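Local coordinates for glucosamine-6-phosphate deaminase (Thermotoga maritima, PDB 1J5X), which belongs to the SIS-domain proteins and folds into two parallel beta-sheets flanked by helices, its precise role being left open, at residues A[299-304]-A[309-314]; A[278-283]-A[290-295]. All blocks are in the same frame, centred on the assembly; numbering follows the deposited sequence.

Contact 1. Residues A[299-304]-A[309-314]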
# COMPACT_ATOMS: atom_id res chain seq x y z
N ILE A 299 -0.33 17.90 4.29
CA ILE A 299 0.18 17.52 2.98
C ILE A 299 -1.09 17.32 2.11
O ILE A 299 -1.74 16.26 2.12
CB ILE A 299 0.97 16.19 3.03
CG1 ILE A 299 2.20 16.31 3.95
CG2 ILE A 299 1.48 15.84 1.65
CD1 ILE A 299 2.97 14.88 4.06
N PRO A 300 -1.44 18.33 1.31
CA PRO A 300 -2.63 18.26 0.47
C PRO A 300 -2.55 17.24 -0.63
O PRO A 300 -1.52 17.10 -1.27
CB PRO A 300 -2.74 19.68 -0.13
CG PRO A 300 -1.78 20.50 0.70
CD PRO A 300 -0.66 19.53 0.98
N VAL A 301 -3.68 16.55 -0.82
CA VAL A 301 -3.87 15.61 -1.90
C VAL A 301 -5.36 15.27 -1.84
O VAL A 301 -5.94 15.36 -0.75
CB VAL A 301 -3.02 14.35 -1.75
CG1 VAL A 301 -3.42 13.58 -0.44
CG2 VAL A 301 -3.20 13.48 -3.00
N SER A 302 -5.97 14.91 -2.98
CA SER A 302 -7.41 14.60 -3.00
C SER A 302 -7.82 13.64 -1.88
O SER A 302 -7.12 12.67 -1.62
CB SER A 302 -7.79 13.96 -4.33
OG SER A 302 -9.08 13.38 -4.32
N ASN A 303 -8.99 13.87 -1.29
CA ASN A 303 -9.48 12.98 -0.24
C ASN A 303 -10.38 11.89 -0.81
O ASN A 303 -11.02 11.11 -0.07
CB ASN A 303 -10.21 13.76 0.86
CG ASN A 303 -9.28 14.72 1.57
OD1 ASN A 303 -8.09 14.42 1.75
ND2 ASN A 303 -9.80 15.87 1.99
N ASP A 304 -10.38 11.78 -2.12
CA ASP A 304 -11.17 10.75 -2.77
C ASP A 304 -10.32 9.47 -2.77
O ASP A 304 -9.07 9.57 -2.79
CB ASP A 304 -11.45 11.10 -4.21
CG ASP A 304 -12.19 10.03 -4.90
OD1 ASP A 304 -11.58 9.45 -5.82
OD2 ASP A 304 -13.35 9.72 -4.49
N PHE A 309 -3.22 5.37 -4.38
CA PHE A 309 -1.94 4.98 -4.97
C PHE A 309 -0.77 5.95 -4.68
O PHE A 309 0.42 5.62 -4.93
CB PHE A 309 -2.10 4.70 -6.45
CG PHE A 309 -2.22 5.94 -7.29
CD1 PHE A 309 -3.47 6.53 -7.51
CD2 PHE A 309 -1.06 6.56 -7.84
CE1 PHE A 309 -3.57 7.71 -8.26
CE2 PHE A 309 -1.15 7.71 -8.59
CZ PHE A 309 -2.40 8.31 -8.81
N LEU A 310 -1.06 7.14 -4.19
CA LEU A 310 -0.01 8.07 -3.82
C LEU A 310 0.16 8.13 -2.29
O LEU A 310 1.16 8.66 -1.80
CB LEU A 310 -0.38 9.48 -4.23
CG LEU A 310 -0.50 9.85 -5.71
CD1 LEU A 310 -1.04 11.30 -5.83
CD2 LEU A 310 0.91 9.77 -6.35
N ARG A 311 -0.83 7.66 -1.53
CA ARG A 311 -0.77 7.94 -0.10
C ARG A 311 0.20 7.23 0.81
O ARG A 311 0.21 7.53 2.01
CB ARG A 311 -2.18 7.93 0.52
CG ARG A 311 -3.02 9.24 0.12
CD ARG A 311 -4.50 9.00 0.44
NE ARG A 311 -5.33 10.23 0.33
CZ ARG A 311 -5.62 11.01 1.36
NH1 ARG A 311 -5.17 10.72 2.59
NH2 ARG A 311 -6.42 12.10 1.17
N THR A 312 0.95 6.28 0.28
CA THR A 312 2.01 5.68 1.14
C THR A 312 3.33 6.47 0.96
O THR A 312 4.30 6.28 1.68
CB THR A 312 2.29 4.17 0.85
OG1 THR A 312 2.80 3.96 -0.46
CG2 THR A 312 0.99 3.35 1.05
N VAL A 313 3.36 7.39 0.02
CA VAL A 313 4.59 8.17 -0.20
C VAL A 313 5.05 8.93 1.07
O VAL A 313 6.23 8.89 1.43
CB VAL A 313 4.39 9.16 -1.38
CG1 VAL A 313 5.57 10.15 -1.48
CG2 VAL A 313 4.30 8.40 -2.67
N PRO A 314 4.15 9.63 1.74
CA PRO A 314 4.59 10.33 2.95
C PRO A 314 5.27 9.36 3.95
O PRO A 314 6.30 9.66 4.53
CB PRO A 314 3.31 10.89 3.51
CG PRO A 314 2.51 11.22 2.24
CD PRO A 314 2.73 9.97 1.41

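Contact 2. Residues A[278-283]-A[290-295]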
# COMPACT_ATOMS: atom_id res chain seq x y z
N ARG A 278 -11.26 16.90 15.31
CA ARG A 278 -11.56 16.65 16.72
C ARG A 278 -10.58 15.60 17.25
O ARG A 278 -10.03 15.75 18.35
CB ARG A 278 -12.97 16.14 16.92
CG ARG A 278 -14.05 17.15 16.71
CD ARG A 278 -15.39 16.51 17.10
NE ARG A 278 -16.52 17.42 16.87
CZ ARG A 278 -17.76 17.19 17.30
NH1 ARG A 278 -18.04 16.07 17.98
NH2 ARG A 278 -18.72 18.08 17.08
N LEU A 279 -10.33 14.54 16.48
CA LEU A 279 -9.40 13.49 16.94
C LEU A 279 -7.95 14.04 17.03
O LEU A 279 -7.22 13.74 17.96
CB LEU A 279 -9.45 12.30 15.95
CG LEU A 279 -8.51 11.13 16.26
CD1 LEU A 279 -8.76 10.64 17.71
CD2 LEU A 279 -8.75 10.00 15.18
N ARG A 280 -7.55 14.83 16.04
CA ARG A 280 -6.24 15.44 16.04
C ARG A 280 -6.04 16.24 17.34
O ARG A 280 -5.04 16.04 18.04
CB ARG A 280 -6.10 16.41 14.85
CG ARG A 280 -4.85 17.25 14.91
CD ARG A 280 -4.58 18.02 13.62
NE ARG A 280 -3.29 18.71 13.73
CZ ARG A 280 -2.44 18.92 12.74
NH1 ARG A 280 -2.68 18.51 11.50
NH2 ARG A 280 -1.30 19.55 12.99
N LYS A 281 -7.00 17.11 17.67
CA LYS A 281 -6.84 17.96 18.88
C LYS A 281 -6.76 17.06 20.12
O LYS A 281 -5.97 17.32 21.03
CB LYS A 281 -8.00 18.96 19.03
CG LYS A 281 -9.40 18.34 19.15
CD LYS A 281 -9.69 17.72 20.54
CE LYS A 281 -10.98 16.88 20.62
NZ LYS A 281 -12.20 17.68 20.39
N GLU A 282 -7.55 15.99 20.14
CA GLU A 282 -7.53 15.09 21.28
C GLU A 282 -6.15 14.41 21.42
O GLU A 282 -5.52 14.47 22.49
CB GLU A 282 -8.68 14.09 21.16
CG GLU A 282 -8.77 13.09 22.32
CD GLU A 282 -9.80 12.00 22.09
OE1 GLU A 282 -10.93 12.33 21.70
OE2 GLU A 282 -9.47 10.81 22.30
N LEU A 283 -5.62 13.84 20.35
CA LEU A 283 -4.33 13.21 20.43
C LEU A 283 -3.23 14.22 20.78
O LEU A 283 -2.26 13.91 21.49
CB LEU A 283 -3.98 12.54 19.10
CG LEU A 283 -5.01 11.48 18.69
CD1 LEU A 283 -4.56 10.78 17.43
CD2 LEU A 283 -5.23 10.51 19.85
N VAL A 290 0.67 15.34 15.38
CA VAL A 290 -0.24 14.80 14.36
C VAL A 290 -0.05 15.50 13.05
O VAL A 290 0.05 16.76 13.02
CB VAL A 290 -1.67 14.96 14.77
CG1 VAL A 290 -2.60 14.38 13.65
CG2 VAL A 290 -1.90 14.32 16.15
N LEU A 291 0.04 14.70 12.00
CA LEU A 291 0.20 15.19 10.64
C LEU A 291 -0.98 14.65 9.79
O LEU A 291 -1.28 13.44 9.82
CB LEU A 291 1.52 14.71 10.08
CG LEU A 291 1.98 15.29 8.76
CD1 LEU A 291 3.53 15.39 8.73
CD2 LEU A 291 1.48 14.36 7.65
N GLU A 292 -1.68 15.55 9.09
CA GLU A 292 -2.76 15.08 8.23
C GLU A 292 -2.36 15.05 6.78
O GLU A 292 -1.78 16.01 6.24
CB GLU A 292 -4.00 15.98 8.36
CG GLU A 292 -4.74 15.86 9.66
CD GLU A 292 -5.75 17.01 9.83
OE1 GLU A 292 -5.35 18.08 10.35
OE2 GLU A 292 -6.92 16.84 9.46
N VAL A 293 -2.71 13.96 6.10
CA VAL A 293 -2.43 13.82 4.68
C VAL A 293 -3.77 13.96 3.98
O VAL A 293 -4.67 13.17 4.24
CB VAL A 293 -1.89 12.39 4.34
CG1 VAL A 293 -1.75 12.21 2.81
CG2 VAL A 293 -0.54 12.19 5.09
N GLY A 294 -3.88 14.93 3.09
CA GLY A 294 -5.17 15.15 2.40
C GLY A 294 -5.50 16.67 2.37
O GLY A 294 -4.89 17.51 3.09
N GLU A 295 -6.48 17.02 1.54
CA GLU A 295 -6.87 18.42 1.43
C GLU A 295 -7.37 18.90 2.77
O GLU A 295 -8.08 18.15 3.49
CB GLU A 295 -7.90 18.55 0.29
CG GLU A 295 -7.13 18.58 -1.00
CD GLU A 295 -7.97 18.98 -2.20
OE1 GLU A 295 -9.06 19.58 -2.01
OE2 GLU A 295 -7.53 18.73 -3.35

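Contact 1. Residues A[299-304]-A[309-314]
The guanidinium of Arg311 has the methyl CG1 of Val301 over one face, 3.5 Å above the plane and offset toward the rim, while Ser302 O and Asn303 OD1 lie at its edge. A single nitrogen serves both edge partners. Arg311 NH2 gives Ser302 O a nearly straight hydrogen bond of 2.9 Å (169°), with the oxygen almost in the guanidinium plane although the nitrogen stands above the plane of the carbonyl. Its bond to Asn303 OD1 is weak, bent to 122°, and the amide, whose ND2 binds Glu295 O, is turned 54° from the guanidinium. An extended chain from CG to NE carries the charge up to the loop. NE is held by Ser307 and NH1 by Gln267, so this buried arginine, with five N-H groups, suits a place rich in oxygen acceptors. Branched Val301 also meets Leu310: CG2, anti to the backbone N, touches Leu310 CD1 at 4.2 Å. At the other end of the contact, Ile299 CD1 rests on Pro314 CB at 4.0 Å, and Ile299 also touches Phe196 of helix 184-205. Pro314, with no N-H to donate, suits the first turn of a helix. Ser302 OG accepts from Asp304 N, forming an ST turn. The loop leaving edge strand 289-293 of the four-stranded parallel sheet is thus tied by a buried arginine to the type I beta turn, Leu310 to Val313, entering helix 313-326.

Contact 2. Residues A[278-283]-A[290-295]
This contact belongs to the beta-alpha-beta unit of strand 262-267, helix 273-285 and strand 289-293, at the edge of the four-stranded parallel sheet, where Arg280 and Leu283 of the helix meet Val290 and Glu292 of the strand. The helix and strand segments run nearly antiparallel, at 160°, with their axes 9.3 Å apart, as expected of a crossover helix packed on the strand it leads into. Leu283 and Val290 supply the apolar half: Leu283 CB lies 4.0 Å from Val290 CG2, and both side chains also touch strand 262-267. A beta-branched valine suits the extended strand, and its two methyls divide the work, CG2 toward the leucine and CG1 against the aliphatic stem of the arginine, where Val290 CG1 lies 3.9 Å from Arg280 CG. The arginine and valine side chains run past each other in opposite senses. With CG anti to the backbone N and extended to NE, the chain brings the guanidinium alongside the strand backbone. Val290 O lies over one face toward its rim; Arg280 NH2 is 3.1 Å from it, but the angle is too poor for a hydrogen bond. A long arginine thus serves both as apolar stem and as charged end. Asp298 is the principal acid at NH1, and Glu284 pairs with NE; Glu292 in turn answers Lys268 and Lys277, so the charges form a network. Within it, Arg280 NH1 makes a salt bridge to the anti lone pair of Glu292 OE1 at 2.9 Å and 146°, the oxygen tilted 21° from the guanidinium plane.

Overall arrangement
Contact 2 closes at Glu295, just past strand 289-293, and contact 1 opens at Ile299, the two following one another along the chain with centres about 14 Å apart. They touch directly: Ile299 O is 2.7 Å from Gly294 N and Arg311 NH1 is 3.0 Å from Val293 O, both probable hydrogen bonds, while Asn303 OD1 packs on Gly294 CA at 3.1 Å. Thus the exit from the edge strand is bound to the loop and to the arginine that precede helix 313-326. Contact 1 lies deeper, about 11 Å between its centre and that of the chain, against about 21 Å for contact 2, which holds the crossover helix on the sheet's outermost strand.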